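Local coordinates for type II secretion system protein H (Vibrio cholerae, PDB 4DQ9) that forms part of the pseudopilus tip complex that recognises and binds substrates of type II secretion, such as proteases and toxins, for export from the periplasm, at residues 11-14 / 15-19; 85-88 / 89-92. All blocks are in the same frame, centred on the assembly; numbering follows the deposited sequence.

Contact 1 (11-14 / 15-19)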
ATOM      1  N   GLN A  11     -15.216  -1.465 -20.674  1.00 15.84           N
ATOM      2  CA  GLN A  11     -14.315  -0.648 -21.552  1.00 15.56           C
ATOM      3  C   GLN A  11     -13.773   0.515 -20.747  1.00 16.04           C
ATOM      4  O   GLN A  11     -12.570   0.859 -20.833  1.00 16.40           O
ATOM      5  CB  GLN A  11     -15.169  -0.150 -22.683  1.00 14.56           C
ATOM      6  CG  GLN A  11     -15.586  -1.150 -23.695  1.00 16.23           C
ATOM      7  CD  GLN A  11     -16.331  -0.422 -24.935  1.00 19.35           C
ATOM      8  OE1 GLN A  11     -17.084   0.545 -24.769  1.00 27.60           O
ATOM      9  NE2 GLN A  11     -16.142  -0.918 -26.131  1.00 20.35           N
ATOM     10  N   SER A  12     -14.641   1.109 -19.919  1.00 14.64           N
ATOM     11  CA  SER A  12     -14.232   2.292 -19.109  1.00 16.49           C
ATOM     12  C   SER A  12     -13.130   1.826 -18.169  1.00 15.62           C
ATOM     13  O   SER A  12     -12.069   2.539 -18.059  1.00 15.86           O
ATOM     14  CB  SER A  12     -15.377   2.884 -18.323  1.00 18.13           C
ATOM     15  OG  SER A  12     -14.976   3.664 -17.188  1.00 18.22           O
ATOM     16  N   PHE A  13     -13.344   0.723 -17.445  1.00 14.79           N
ATOM     17  CA  PHE A  13     -12.259   0.250 -16.561  1.00 13.52           C
ATOM     18  C   PHE A  13     -10.947  -0.049 -17.298  1.00 14.18           C
ATOM     19  O   PHE A  13      -9.852   0.299 -16.818  1.00 15.49           O
ATOM     20  CB  PHE A  13     -12.729  -0.856 -15.641  1.00 14.11           C
ATOM     21  CG  PHE A  13     -11.622  -1.412 -14.785  1.00 12.35           C
ATOM     22  CD1 PHE A  13     -11.172  -0.633 -13.753  1.00 13.51           C
ATOM     23  CD2 PHE A  13     -11.047  -2.614 -14.997  1.00 14.63           C
ATOM     24  CE1 PHE A  13     -10.078  -1.071 -12.962  1.00 16.77           C
ATOM     25  CE2 PHE A  13     -10.045  -3.112 -14.138  1.00 16.33           C
ATOM     26  CZ  PHE A  13      -9.570  -2.322 -13.151  1.00 16.94           C
ATOM     27  N   TYR A  14     -11.025  -0.698 -18.449  1.00 14.19           N
ATOM     28  CA  TYR A  14      -9.878  -1.051 -19.256  1.00 15.25           C
ATOM     29  C   TYR A  14      -9.117   0.198 -19.602  1.00 17.24           C
ATOM     30  O   TYR A  14      -7.902   0.211 -19.452  1.00 17.65           O
ATOM     31  CB  TYR A  14     -10.324  -1.786 -20.469  1.00 15.86           C
ATOM     32  CG  TYR A  14      -9.277  -2.170 -21.425  1.00 19.01           C
ATOM     33  CD1 TYR A  14      -8.397  -3.202 -21.106  1.00 19.83           C
ATOM     34  CD2 TYR A  14      -9.303  -1.656 -22.732  1.00 23.48           C
ATOM     35  CE1 TYR A  14      -7.461  -3.599 -22.012  1.00 26.56           C
ATOM     36  CE2 TYR A  14      -8.411  -2.091 -23.656  1.00 26.95           C
ATOM     37  CZ  TYR A  14      -7.460  -3.041 -23.251  1.00 24.55           C
ATOM     38  OH  TYR A  14      -6.514  -3.553 -24.113  1.00 27.72           O
ATOM     39  N   GLN A  15      -9.820   1.230 -20.043  1.00 16.04           N
ATOM     40  CA  GLN A  15      -9.188   2.474 -20.499  1.00 16.41           C
ATOM     41  C   GLN A  15      -8.511   3.142 -19.351  1.00 16.41           C
ATOM     42  O   GLN A  15      -7.377   3.662 -19.522  1.00 15.53           O
ATOM     43  CB  GLN A  15     -10.188   3.429 -21.072  1.00 16.16           C
ATOM     44  CG  GLN A  15     -10.845   2.869 -22.337  1.00 13.76           C
ATOM     45  CD  GLN A  15     -12.000   3.809 -22.874  1.00 15.50           C
ATOM     46  OE1 GLN A  15     -12.624   4.580 -22.134  1.00 18.53           O
ATOM     47  NE2 GLN A  15     -12.259   3.750 -24.191  1.00 17.68           N
ATOM     48  N   ARG A  16      -9.122   3.037 -18.150  1.00 15.37           N
ATOM     49  CA  ARG A  16      -8.558   3.714 -16.997  1.00 14.69           C
ATOM     50  C   ARG A  16      -7.352   2.951 -16.469  1.00 14.26           C
ATOM     51  O   ARG A  16      -6.351   3.581 -16.081  1.00 17.95           O
ATOM     52  CB  ARG A  16      -9.613   3.878 -15.891  1.00 16.66           C
ATOM     53  CG  ARG A  16     -10.676   4.885 -16.359  1.00 21.47           C
ATOM     54  CD  ARG A  16     -12.040   4.616 -15.665  1.00 22.64           C
ATOM     55  NE  ARG A  16     -13.045   5.626 -16.091  1.00 18.25           N
ATOM     56  CZ  ARG A  16     -13.013   6.845 -15.613  1.00 14.60           C
ATOM     57  NH1 ARG A  16     -12.108   7.148 -14.726  1.00 18.29           N
ATOM     58  NH2 ARG A  16     -13.921   7.775 -15.954  1.00 18.44           N
ATOM     59  N   LEU A  17      -7.406   1.621 -16.482  1.00 14.43           N
ATOM     60  CA  LEU A  17      -6.296   0.848 -16.016  1.00 14.02           C
ATOM     61  C   LEU A  17      -5.073   1.102 -16.988  1.00 14.38           C
ATOM     62  O   LEU A  17      -3.923   1.257 -16.522  1.00 16.01           O
ATOM     63  CB  LEU A  17      -6.677  -0.569 -15.994  1.00 13.86           C
ATOM     64  CG  LEU A  17      -5.584  -1.528 -15.571  1.00 19.62           C
ATOM     65  CD1 LEU A  17      -5.137  -1.261 -14.130  1.00 19.72           C
ATOM     66  CD2 LEU A  17      -6.075  -3.000 -15.790  1.00 25.54           C
ATOM     67  N   LEU A  18      -5.322   1.079 -18.284  1.00 17.12           N
ATOM     68  CA  LEU A  18      -4.251   1.256 -19.267  1.00 18.75           C
ATOM     69  C   LEU A  18      -3.625   2.589 -18.993  1.00 16.97           C
ATOM     70  O   LEU A  18      -2.380   2.751 -19.001  1.00 17.16           O
ATOM     71  CB  LEU A  18      -4.801   1.148 -20.674  1.00 21.32           C
ATOM     72  CG  LEU A  18      -5.035  -0.187 -21.336  1.00 28.33           C
ATOM     73  CD1 LEU A  18      -5.202   0.041 -22.920  1.00 26.31           C
ATOM     74  CD2 LEU A  18      -4.016  -1.157 -21.184  1.00 32.93           C
ATOM     75  N   LEU A  19      -4.455   3.617 -18.762  1.00 17.40           N
ATOM     76  CA  LEU A  19      -3.975   4.969 -18.552  1.00 16.44           C
ATOM     77  C   LEU A  19      -3.066   5.040 -17.336  1.00 16.83           C
ATOM     78  O   LEU A  19      -1.967   5.684 -17.349  1.00 17.94           O
ATOM     79  CB  LEU A  19      -5.133   5.963 -18.434  1.00 18.12           C
ATOM     80  CG  LEU A  19      -4.725   7.395 -18.554  1.00 19.25           C
ATOM     81  CD1 LEU A  19      -5.849   8.351 -19.130  1.00 23.84           C
ATOM     82  CD2 LEU A  19      -4.398   7.833 -17.135  1.00 23.06           C
TER
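Gln-15, Arg-16, Leu-17 and Leu-18 each send the backbone N-H to the carbonyl oxygen four residues back, on Gln-11, Ser-12, Phe-13 and Tyr-14, in an unbroken run of alpha-helical i to i+4 bonds. Arg-16 adds a side-chain bond to its own partner: NE donates to Ser-12 OG at 3.0 Å, bent to 138°. Ser-12 OG meets the guanidinium at its edge, 18° out of the plane. It gets there because OG is anti to the backbone N (chi1 158°), while the arginine runs back extended from CG to NE over Ser-12 O. NH1 is bonded to Thr-62 O, which ties the helix to strand 54-66.

On another side of the helix, Leu-18 lays CD1 over a face of the Tyr-14 ring, 4.2 Å from the centroid, a CH-pi contact that slants towards the hydroxyl end, with CZ 3.8 Å from CD1. Phe-13 has Leu-17 CB over one face. Both these buried side chains pack against Phe-126 and Val-143, and Phe-13 also touches Leu-42 and Phe-44 of the other sheet, so this apolar side sits on both sheets. This is the pilin-like arrangement, an N-terminal helix packed on antiparallel beta-sheet, as expected for a pseudopilin.

Contact 2 (85-88 / 89-92)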
ATOM      1  N   ASP A  85     -19.045 -11.764  -1.429  1.00 19.05           N
ATOM      2  CA  ASP A  85     -19.858 -12.798  -0.752  1.00 19.72           C
ATOM      3  C   ASP A  85     -21.232 -12.870  -1.417  1.00 20.63           C
ATOM      4  O   ASP A  85     -21.517 -12.124  -2.320  1.00 20.96           O
ATOM      5  CB  ASP A  85     -19.917 -12.543   0.756  1.00 20.39           C
ATOM      6  CG  ASP A  85     -20.583 -11.294   1.130  1.00 18.75           C
ATOM      7  OD1 ASP A  85     -21.716 -11.031   0.749  1.00 25.12           O
ATOM      8  OD2 ASP A  85     -19.994 -10.517   1.910  1.00 23.10           O
ATOM      9  N   ASP A  86     -22.080 -13.828  -0.983  1.00 18.78           N
ATOM     10  CA  ASP A  86     -23.360 -14.070  -1.553  1.00 21.02           C
ATOM     11  C   ASP A  86     -24.489 -13.136  -1.145  1.00 19.36           C
ATOM     12  O   ASP A  86     -25.568 -13.234  -1.678  1.00 19.77           O
ATOM     13  CB  ASP A  86     -23.811 -15.471  -1.126  1.00 24.46           C
ATOM     14  CG  ASP A  86     -23.194 -16.535  -1.923  1.00 29.74           C
ATOM     15  OD1 ASP A  86     -22.598 -16.259  -2.989  1.00 35.64           O
ATOM     16  OD2 ASP A  86     -23.392 -17.702  -1.518  1.00 28.28           O
ATOM     17  N   ARG A  87     -24.300 -12.290  -0.159  1.00 19.73           N
ATOM     18  CA  ARG A  87     -25.373 -11.443   0.259  1.00 19.91           C
ATOM     19  C   ARG A  87     -25.876 -10.578  -0.835  1.00 18.83           C
ATOM     20  O   ARG A  87     -25.100 -10.148  -1.750  1.00 20.25           O
ATOM     21  CB  ARG A  87     -24.943 -10.533   1.393  1.00 18.56           C
ATOM     22  CG  ARG A  87     -24.650 -11.264   2.638  1.00 21.75           C
ATOM     23  CD  ARG A  87     -24.174 -10.441   3.810  1.00 19.20           C
ATOM     24  NE  ARG A  87     -22.871  -9.875   3.514  1.00 22.32           N
ATOM     25  CZ  ARG A  87     -22.194  -9.118   4.341  1.00 24.12           C
ATOM     26  NH1 ARG A  87     -22.681  -8.857   5.552  1.00 21.52           N
ATOM     27  NH2 ARG A  87     -20.995  -8.669   3.961  1.00 22.68           N
ATOM     28  N   LEU A  88     -27.109 -10.243  -0.760  1.00 22.43           N
ATOM     29  CA  LEU A  88     -27.691  -9.241  -1.714  1.00 24.74           C
ATOM     30  C   LEU A  88     -27.133  -7.877  -1.449  1.00 27.08           C
ATOM     31  O   LEU A  88     -26.995  -7.087  -2.363  1.00 29.73           O
ATOM     32  CB  LEU A  88     -29.187  -9.311  -1.707  1.00 22.62           C
ATOM     33  CG  LEU A  88     -29.858 -10.693  -2.003  1.00 24.54           C
ATOM     34  CD1 LEU A  88     -31.304 -10.484  -2.170  1.00 23.76           C
ATOM     35  CD2 LEU A  88     -29.234 -11.332  -3.230  1.00 25.18           C
ATOM     36  N   PHE A  89     -26.838  -7.623  -0.180  1.00 26.78           N
ATOM     37  CA  PHE A  89     -26.246  -6.365   0.208  1.00 25.75           C
ATOM     38  C   PHE A  89     -25.536  -6.573   1.566  1.00 25.37           C
ATOM     39  O   PHE A  89     -25.942  -7.396   2.411  1.00 22.89           O
ATOM     40  CB  PHE A  89     -27.280  -5.245   0.240  1.00 27.27           C
ATOM     41  CG  PHE A  89     -28.379  -5.428   1.250  1.00 26.46           C
ATOM     42  CD1 PHE A  89     -28.238  -5.024   2.575  1.00 26.65           C
ATOM     43  CD2 PHE A  89     -29.597  -5.921   0.868  1.00 28.97           C
ATOM     44  CE1 PHE A  89     -29.236  -5.094   3.467  1.00 26.91           C
ATOM     45  CE2 PHE A  89     -30.640  -5.997   1.761  1.00 28.16           C
ATOM     46  CZ  PHE A  89     -30.476  -5.583   3.101  1.00 29.34           C
ATOM     47  N   ASN A  90     -24.532  -5.746   1.790  1.00 25.78           N
ATOM     48  CA  ASN A  90     -23.856  -5.670   3.093  1.00 25.79           C
ATOM     49  C   ASN A  90     -24.644  -4.677   3.940  1.00 27.15           C
ATOM     50  O   ASN A  90     -24.701  -3.508   3.585  1.00 27.02           O
ATOM     51  CB  ASN A  90     -22.422  -5.189   2.844  1.00 26.59           C
ATOM     52  CG  ASN A  90     -21.628  -4.991   4.159  1.00 29.73           C
ATOM     53  OD1 ASN A  90     -22.225  -4.850   5.222  1.00 31.49           O
ATOM     54  ND2 ASN A  90     -20.317  -4.995   4.062  1.00 29.10           N
ATOM     55  N   PRO A  91     -25.277  -5.140   5.042  1.00 26.63           N
ATOM     56  CA  PRO A  91     -26.088  -4.215   5.786  1.00 27.23           C
ATOM     57  C   PRO A  91     -25.289  -2.972   6.160  1.00 29.62           C
ATOM     58  O   PRO A  91     -25.795  -1.847   6.078  1.00 27.67           O
ATOM     59  CB  PRO A  91     -26.551  -5.031   7.004  1.00 27.91           C
ATOM     60  CG  PRO A  91     -26.366  -6.454   6.601  1.00 28.38           C
ATOM     61  CD  PRO A  91     -25.359  -6.485   5.577  1.00 26.09           C
ATOM     62  N   GLY A  92     -24.035  -3.129   6.517  1.00 27.27           N
ATOM     63  CA  GLY A  92     -23.276  -1.896   6.903  1.00 29.53           C
ATOM     64  C   GLY A  92     -22.929  -0.907   5.774  1.00 31.65           C
ATOM     65  O   GLY A  92     -22.717   0.288   6.007  1.00 33.62           O
TER
HETATM   66  O   HOH W   1     -21.180  -7.084   7.575  1.00 27.57           O
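Arg-87 and Asn-90 meet side by side, the guanidinium lying against the amide and the two planes 30° apart. Arg-87 NH2 lies 3.7 Å from both Asn-90 CG and Asn-90 ND2, and Asn-90 CA sits over the centre of the same guanidinium, 4.0 Å above its plane. Pro-91 comes in across the arginine at about a right angle, bringing CD to 3.6 Å from Arg-87 NH1. No direct hydrogen bond joins the two segments here.

The ionic part belongs to Asp-85. Arg-87 takes its carboxylate side-on with two nitrogens: NE reaches OD1 from above the carboxylate plane with a nearly straight bond of 166°, and NH2 reaches OD2 at 2.9 Å from the syn side; together these make the salt bridge. A bend at chi3 (-66°) turns the end of the arginine for this grip. OD1 also accepts from the backbone N of Arg-87 at 3.0 Å, which makes an Asx turn, so a single oxygen fixes both the main chain and the side chain of the arginine.

A water makes the polar link between the two segments. It accepts from Arg-87 NH1 at 3.1 Å, in the guanidinium plane, and gives a weak bond to Asn-90 OD1. That oxygen also takes a weak bond from Gly-92 N, while Asn-90 ND2 is bonded to Asp-38, anchoring the loop to the hairpin turn between strands 31-36 and 41-48.

On the apolar side, Leu-88 CB lies 4.3 Å from Phe-89 CD2, a light contact between neighbours at the surface.

Chemically, then, one arginine organises this irregular surface loop: the carboxylate holds its guanidinium at one edge, water joins another of its nitrogens to the asparagine, and the asparagine backs its face. The pairing with Asp-85 would be expected to offset the arginine's charge locally.

From the N terminus, the chain first runs through helix 2-27, where contact 1 spans successive turns, is local to the helix and closes no loop. The strands of the first sheet up to 54-66 and strand 71-77 of the second follow before contact 2 occurs, a local turn within the long loop between strands 71-77 and 115-117. The two are therefore in series, neither nested nor crossed. Their centres are 27 Å apart and on opposite sides of the chain's centre, with nearest atoms about 18 Å apart. Contact 1 belongs to the helix packed on both sheets. Contact 2 shapes the outlying loop and ties it back to the turn after strand 31-36.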